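Local coordinates for protein IclR family transcriptional regulator (Brucella abortus, PDB 5WHM) that probably binds DNA as an IclR-type transcriptional repressor, combining a helix-turn-helix domain with a C-terminal domain of the GAF-like class, at residues Pro253-Ile256 and Glu257-His260. Numbering follows the deposited sequence.
Sequences PRLI and EMVH
L255 and M258, three residues apart on helix 244-265, meet through their side-chain ends: CD1 of L255 lies 3.5 Å from CE of M258, tighter than an ordinary van der Waals contact between carbons. M258 is selenomethionine, and its chain runs extended as far as SE before bending at chi3, which swings the terminal methyl back toward the leucine. The two side chains cross obliquely, and these methyls make their closest approach. I256 and E257 pack as chain neighbours. CB of I256 is 3.2 Å from N of E257, and CG2 of I256, set beside its own carbonyl carbon, comes within 3.6 Å of that same nitrogen. E257 in turn passes its CB 3.7 Å from O of R254, while the bend at chi2 (61°) turns the carboxylate off from the preceding turn. Four successive i to i+4 bonds, E257 N to P253 O, M258 N to R254 O, V259 N to L255 O and H260 N to I256 O, span 2.9 to 3.0 Å with N-H...O angles of 157° to 168°, regular alpha-helix across residues 253-260; the helix is kinked at P253, whose N lacks a bond to the turn before. It packs against the antiparallel sheet of the IclR C-terminal domain: L255 and M258 each meet both F233 and helix 101-115, with V221 under L255, I256 and V259. CG2 of V259 also lies 3.4 Å from O of L255. Exposed R254 directs NH1 to D250, one turn earlier, in a salt bridge and makes a cation-pi contact with Y114.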
loop_
_atom_site.group_PDB
_atom_site.type_symbol
_atom_site.label_atom_id
_atom_site.label_comp_id
_atom_site.label_asym_id
_atom_site.label_seq_id
_atom_site.Cartn_x
_atom_site.Cartn_y
_atom_site.Cartn_z
ATOM N N PRO C 253 -18.652 -25.735 -1.056
ATOM C CA PRO C 253 -17.998 -26.861 -0.356
ATOM C C PRO C 253 -16.497 -26.965 -0.615
ATOM O O PRO C 253 -15.724 -27.176 0.330
ATOM C CB PRO C 253 -18.775 -28.083 -0.885
ATOM C CG PRO C 253 -20.157 -27.543 -1.099
ATOM C CD PRO C 253 -19.943 -26.153 -1.656
ATOM N N ARG C 254 -16.051 -26.800 -1.860
ATOM C CA ARG C 254 -14.609 -26.783 -2.119
ATOM C C ARG C 254 -13.915 -25.639 -1.390
ATOM O O ARG C 254 -12.774 -25.785 -0.937
ATOM C CB ARG C 254 -14.335 -26.671 -3.614
ATOM C CG ARG C 254 -14.756 -27.873 -4.392
ATOM C CD ARG C 254 -14.717 -27.553 -5.859
ATOM N NE ARG C 254 -13.568 -28.175 -6.485
ATOM C CZ ARG C 254 -13.635 -29.278 -7.216
ATOM N NH1 ARG C 254 -14.802 -29.863 -7.431
ATOM N NH2 ARG C 254 -12.532 -29.778 -7.740
ATOM N N LEU C 255 -14.570 -24.488 -1.291
ATOM C CA LEU C 255 -13.922 -23.364 -0.612
ATOM C C LEU C 255 -13.802 -23.647 0.880
ATOM O O LEU C 255 -12.796 -23.289 1.510
ATOM C CB LEU C 255 -14.700 -22.072 -0.883
ATOM C CG LEU C 255 -14.204 -20.742 -0.306
ATOM C CD1 LEU C 255 -12.728 -20.439 -0.701
ATOM C CD2 LEU C 255 -15.126 -19.620 -0.768
ATOM N N ILE C 256 -14.825 -24.302 1.454
ATOM C CA ILE C 256 -14.789 -24.679 2.866
ATOM C C ILE C 256 -13.640 -25.638 3.131
ATOM O O ILE C 256 -12.939 -25.524 4.144
ATOM C CB ILE C 256 -16.130 -25.296 3.291
ATOM C CG1 ILE C 256 -17.233 -24.232 3.324
ATOM C CG2 ILE C 256 -16.008 -26.051 4.654
ATOM C CD1 ILE C 256 -18.663 -24.895 3.468
ATOM N N GLU C 257 -13.442 -26.610 2.237
ATOM C CA GLU C 257 -12.341 -27.551 2.399
ATOM C C GLU C 257 -10.993 -26.847 2.257
ATOM O O GLU C 257 -10.048 -27.164 2.984
ATOM C CB GLU C 257 -12.468 -28.685 1.381
ATOM C CG GLU C 257 -11.339 -29.702 1.432
ATOM C CD GLU C 257 -11.224 -30.429 2.776
ATOM O OE1 GLU C 257 -12.207 -30.436 3.559
ATOM O OE2 GLU C 257 -10.140 -31.002 3.042
HETATM N N MSE C 258 -10.894 -25.906 1.327
HETATM C CA MSE C 258 -9.651 -25.118 1.137
HETATM C C MSE C 258 -9.296 -24.352 2.402
HETATM O O MSE C 258 -8.156 -24.387 2.860
HETATM C CB MSE C 258 -9.782 -24.142 -0.037
HETATM C CG MSE C 258 -8.408 -23.448 -0.445
HETATM SE SE MSE C 258 -8.773 -21.898 -1.557
HETATM C CE MSE C 258 -9.278 -20.593 -0.187
ATOM N N VAL C 259 -10.277 -23.650 2.969
ATOM C CA VAL C 259 -10.032 -22.906 4.205
ATOM C C VAL C 259 -9.615 -23.852 5.333
ATOM O O VAL C 259 -8.733 -23.526 6.138
ATOM C CB VAL C 259 -11.276 -22.071 4.574
ATOM C CG1 VAL C 259 -11.172 -21.500 5.991
ATOM C CG2 VAL C 259 -11.441 -20.944 3.566
ATOM N N HIS C 260 -10.231 -25.035 5.407
ATOM C CA HIS C 260 -9.800 -26.017 6.397
ATOM C C HIS C 260 -8.352 -26.436 6.168
ATOM O O HIS C 260 -7.587 -26.595 7.126
ATOM C CB HIS C 260 -10.710 -27.246 6.374
ATOM C CG HIS C 260 -10.392 -28.234 7.450
ATOM N ND1 HIS C 260 -9.519 -29.284 7.262
ATOM C CD2 HIS C 260 -10.803 -28.311 8.737
ATOM C CE1 HIS C 260 -9.421 -29.978 8.382
ATOM N NE2 HIS C 260 -10.191 -29.409 9.293
#